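Local coordinates for protein magnesium transporter MgtE (Enterococcus faecalis, PDB 2OUX) that probably carries magnesium across the cell membrane as a homodimer of the SLC41A family whose cytosolic N and CBS domains bind the ion, at residues Glu135-Gly140 with Asp218-Val223; Ile212-Gly217 with Leu233-Thr238. One frame throughout, in Å; residues are numbered along the deposited sequence.

Contact 1: residues Glu135-Gly140 with Asp218-Val223; sequences EDETAG and DDQEDV
Gln220 lays its side chain across the Glu137 peptide, while the backbones of the two residues are joined by a hydrogen bond. From CB outward, CB and CG of Gln220 lie beside Glu137 O, CG at 3.4 Å; OE1 then rests on Glu137 CA at 3.3 Å and reaches its CB at 3.7 Å. NE2, at the tip, is 3.8 Å from Glu137 OE2 and is hydrogen-bonded instead to Glu260 on helix 250-262. The course is set by chi1 of 63°, with CG wedged between the backbone N and the carbonyl carbon, followed by an extended chain. The Glu137 carboxylate and the Gln220 amide are turned 52° against each other. Gln220 N donates to Glu137 O at 3.0 Å in a nearly straight bond, tilted from the carbonyl plane. Ala139 N donates in turn to Asp218 O at 3.0 Å, and these two bonds make a single beta bridge between Thr138 and Asp219. Thr138 CA adds a CA-H...O contact to the same Asp218 O. On the apolar side Ala139 CB meets Val223 CG2 at 4.1 Å. The type II turn from Glu135 to Thr138 is tightened by Thr138 OG1, which donates to Glu135 O at 2.7 Å, while Asp219 N-caps helix 220-230 through a weak bond from Glu221 N. Glu137 and Glu260 both belong to one magnesium site, so Gln220 ties the backbone of one ligand to the side chain of the other; magnesium bound there probably offsets the repulsion between the two carboxylates.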
# COMPACT_ATOMS: atom_id res chain seq x y z
N GLU A 135 -3.81 3.95 24.66
CA GLU A 135 -4.82 2.94 24.99
C GLU A 135 -4.98 1.95 23.85
O GLU A 135 -5.01 2.32 22.68
CB GLU A 135 -6.18 3.62 25.23
CG GLU A 135 -6.18 4.70 26.31
CD GLU A 135 -6.47 4.15 27.69
OE1 GLU A 135 -6.10 4.82 28.69
OE2 GLU A 135 -7.09 3.06 27.79
N ASP A 136 -5.10 0.68 24.21
CA ASP A 136 -5.28 -0.37 23.23
C ASP A 136 -6.49 -0.07 22.33
O ASP A 136 -7.53 0.38 22.80
CB ASP A 136 -5.48 -1.70 23.94
CG ASP A 136 -5.54 -2.87 22.98
OD1 ASP A 136 -6.61 -3.51 22.89
OD2 ASP A 136 -4.52 -3.15 22.31
N GLU A 137 -6.31 -0.30 21.03
CA GLU A 137 -7.35 -0.11 20.02
C GLU A 137 -7.58 1.30 19.52
O GLU A 137 -8.56 1.57 18.83
CB GLU A 137 -8.67 -0.73 20.49
CG GLU A 137 -8.54 -2.18 20.91
CD GLU A 137 -9.83 -2.95 20.80
OE1 GLU A 137 -10.86 -2.50 21.35
OE2 GLU A 137 -9.81 -4.03 20.17
N THR A 138 -6.66 2.21 19.87
CA THR A 138 -6.72 3.59 19.41
C THR A 138 -5.59 3.76 18.39
O THR A 138 -4.64 2.97 18.37
CB THR A 138 -6.47 4.59 20.54
OG1 THR A 138 -5.12 4.44 21.02
CG2 THR A 138 -7.47 4.39 21.69
N ALA A 139 -5.67 4.80 17.57
CA ALA A 139 -4.65 5.06 16.57
C ALA A 139 -3.24 5.03 17.14
O ALA A 139 -2.32 4.51 16.50
CB ALA A 139 -4.90 6.40 15.92
N GLY A 140 -3.05 5.60 18.33
CA GLY A 140 -1.72 5.62 18.92
C GLY A 140 -1.21 4.22 19.20
O GLY A 140 -0.01 3.97 19.18
N ASP A 218 -8.34 8.45 18.10
CA ASP A 218 -9.46 7.91 17.34
C ASP A 218 -9.51 6.39 17.40
O ASP A 218 -8.49 5.74 17.61
CB ASP A 218 -9.40 8.35 15.88
CG ASP A 218 -9.35 9.86 15.74
OD1 ASP A 218 -9.89 10.56 16.62
OD2 ASP A 218 -8.76 10.33 14.74
N ASP A 219 -10.70 5.85 17.21
CA ASP A 219 -10.91 4.41 17.25
C ASP A 219 -10.43 3.69 16.00
O ASP A 219 -10.80 4.06 14.89
CB ASP A 219 -12.38 4.10 17.46
CG ASP A 219 -12.66 2.61 17.50
OD1 ASP A 219 -12.15 1.93 18.41
OD2 ASP A 219 -13.37 2.11 16.61
N GLN A 220 -9.63 2.65 16.19
CA GLN A 220 -9.10 1.90 15.05
C GLN A 220 -10.13 1.66 13.95
O GLN A 220 -9.82 1.76 12.77
CB GLN A 220 -8.49 0.57 15.50
CG GLN A 220 -9.44 -0.42 16.16
CD GLN A 220 -8.72 -1.66 16.65
OE1 GLN A 220 -7.58 -1.58 17.08
NE2 GLN A 220 -9.39 -2.81 16.60
N GLU A 221 -11.37 1.35 14.31
CA GLU A 221 -12.37 1.12 13.28
C GLU A 221 -12.56 2.36 12.39
O GLU A 221 -12.76 2.24 11.18
CB GLU A 221 -13.72 0.71 13.89
CG GLU A 221 -13.83 -0.81 14.15
CD GLU A 221 -15.26 -1.30 14.42
OE1 GLU A 221 -15.85 -0.93 15.46
OE2 GLU A 221 -15.80 -2.06 13.58
N ASP A 222 -12.48 3.54 12.99
CA ASP A 222 -12.63 4.77 12.22
C ASP A 222 -11.41 4.95 11.33
O ASP A 222 -11.52 5.37 10.18
CB ASP A 222 -12.79 5.99 13.15
CG ASP A 222 -14.07 5.94 13.96
OD1 ASP A 222 -15.10 5.49 13.42
OD2 ASP A 222 -14.04 6.37 15.14
N VAL A 223 -10.24 4.61 11.88
CA VAL A 223 -9.01 4.71 11.13
C VAL A 223 -9.10 3.78 9.93
O VAL A 223 -8.81 4.18 8.81
CB VAL A 223 -7.81 4.32 12.00
CG1 VAL A 223 -6.54 4.22 11.17
CG2 VAL A 223 -7.64 5.37 13.09

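Contact 2: residues Ile212-Gly217 with Leu233-Thr238; sequences ISVHVG and LAVPVT
Val216 N donates to Thr238 O over 2.8 Å, and His215 CA comes up to the same oxygen in a CA-H...O contact. His215 ND1 lies 3.4 Å from it as well, but at a poor angle for a bond. Upstream, Val214 uses both backbone polar atoms: its N donates to Pro236 O and its O accepts from Thr238 N, each at 3.0 Å, in the parallel pairing of Val214 with Val237 and His215 with Thr238. On the face that carries Val214 and Val237 the two side chains cross at a slant, CG2 of Val214 meeting CG2 of Val237 at 3.8 Å. Val237 turns CG1 away from its own N (chi1 -175°) and presses that methyl against Val216 CA at 3.4 Å, a tight fit. Val216 CG1 in turn sits over one face of the His215 ring, offset toward its rim. At the other end Pro236 CG lies 3.2 Å from Ile212 O and also touches Ser213 CB. The pairing closes the beta-alpha-beta unit of the second CBS motif, with helix 220-230 as the crossover, taking up Ile212 and Val235. Strand 234-238 is central, flanked by 214-215 and antiparallel 244-249; Ala234 and Pro236 pack on Tyr177 of strand 175-179, and Ala234 and Tyr177 bind a magnesium ion.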
# COMPACT_ATOMS: atom_id res chain seq x y z
N ILE A 212 -4.95 14.36 4.55
CA ILE A 212 -5.89 13.66 5.40
C ILE A 212 -5.11 12.99 6.53
O ILE A 212 -4.08 12.35 6.30
CB ILE A 212 -6.65 12.55 4.61
CG1 ILE A 212 -7.46 13.18 3.46
CG2 ILE A 212 -7.57 11.78 5.54
CD1 ILE A 212 -6.59 13.56 2.26
N SER A 213 -5.61 13.14 7.76
CA SER A 213 -4.96 12.54 8.92
C SER A 213 -6.02 12.17 9.95
O SER A 213 -7.19 12.54 9.80
CB SER A 213 -3.96 13.51 9.54
OG SER A 213 -4.60 14.66 10.05
N VAL A 214 -5.59 11.44 10.97
CA VAL A 214 -6.47 11.01 12.05
C VAL A 214 -5.84 11.46 13.37
O VAL A 214 -4.65 11.77 13.42
CB VAL A 214 -6.63 9.47 12.06
CG1 VAL A 214 -7.23 9.01 10.75
CG2 VAL A 214 -5.26 8.80 12.28
N HIS A 215 -6.65 11.49 14.43
CA HIS A 215 -6.19 11.91 15.75
C HIS A 215 -5.70 10.68 16.51
O HIS A 215 -6.29 9.61 16.40
CB HIS A 215 -7.33 12.59 16.52
CG HIS A 215 -6.93 13.06 17.89
ND1 HIS A 215 -6.09 14.13 18.10
CD2 HIS A 215 -7.25 12.59 19.13
CE1 HIS A 215 -5.91 14.31 19.40
NE2 HIS A 215 -6.61 13.38 20.04
N VAL A 216 -4.64 10.84 17.28
CA VAL A 216 -4.07 9.71 18.02
C VAL A 216 -5.06 8.93 18.90
O VAL A 216 -4.86 7.74 19.17
CB VAL A 216 -2.85 10.19 18.86
CG1 VAL A 216 -3.29 11.22 19.89
CG2 VAL A 216 -2.19 9.00 19.51
N GLY A 217 -6.14 9.59 19.32
CA GLY A 217 -7.11 8.92 20.16
C GLY A 217 -8.30 8.31 19.43
O GLY A 217 -9.17 7.72 20.06
N LEU A 233 -2.25 3.74 1.57
CA LEU A 233 -1.42 2.65 2.05
C LEU A 233 -0.89 3.04 3.43
O LEU A 233 -0.26 2.26 4.13
CB LEU A 233 -0.27 2.37 1.07
CG LEU A 233 0.67 3.52 0.72
CD1 LEU A 233 1.77 3.63 1.78
CD2 LEU A 233 1.28 3.26 -0.65
N ALA A 234 -1.18 4.28 3.82
CA ALA A 234 -0.78 4.79 5.12
C ALA A 234 -1.53 6.09 5.41
O ALA A 234 -2.01 6.75 4.49
CB ALA A 234 0.74 5.04 5.17
N VAL A 235 -1.64 6.43 6.70
CA VAL A 235 -2.32 7.66 7.09
C VAL A 235 -1.64 8.25 8.32
O VAL A 235 -1.37 7.55 9.29
CB VAL A 235 -3.84 7.41 7.36
CG1 VAL A 235 -4.04 6.53 8.59
CG2 VAL A 235 -4.55 8.75 7.50
N PRO A 236 -1.35 9.56 8.28
CA PRO A 236 -0.69 10.23 9.40
C PRO A 236 -1.55 10.41 10.63
O PRO A 236 -2.77 10.49 10.55
CB PRO A 236 -0.23 11.56 8.78
CG PRO A 236 -1.25 11.83 7.75
CD PRO A 236 -1.50 10.47 7.13
N VAL A 237 -0.89 10.45 11.78
CA VAL A 237 -1.55 10.59 13.07
C VAL A 237 -1.02 11.83 13.80
O VAL A 237 0.18 12.07 13.83
CB VAL A 237 -1.28 9.35 13.96
CG1 VAL A 237 -2.07 9.45 15.25
CG2 VAL A 237 -1.66 8.09 13.20
N THR A 238 -1.92 12.60 14.39
CA THR A 238 -1.52 13.82 15.09
C THR A 238 -2.26 13.98 16.41
O THR A 238 -3.15 13.19 16.74
CB THR A 238 -1.85 15.08 14.25
OG1 THR A 238 -3.26 15.31 14.26
CG2 THR A 238 -1.40 14.89 12.80

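From the N terminus, a run of helices leads to residues 135-140, and the chain then passes through strands 149-150, 175-179 and 185-190 before reaching 212-217, which holds the first strand of the second three-stranded sheet. Contact 2 closes a short loop of 15 residues around helix 220-230, whereas contact 1 closes a long one of 77 residues. The two cross: 212-217 lies inside the long loop, 218-223 ends it, and 233-238 follows. Residues 212-217 lead directly into 218-223, and the contacts also touch across space, Gly140 N probably being hydrogen-bonded to Val216 O. Together they tie the turn and short helix 139-142 to the edge strand and helix of the second CBS motif.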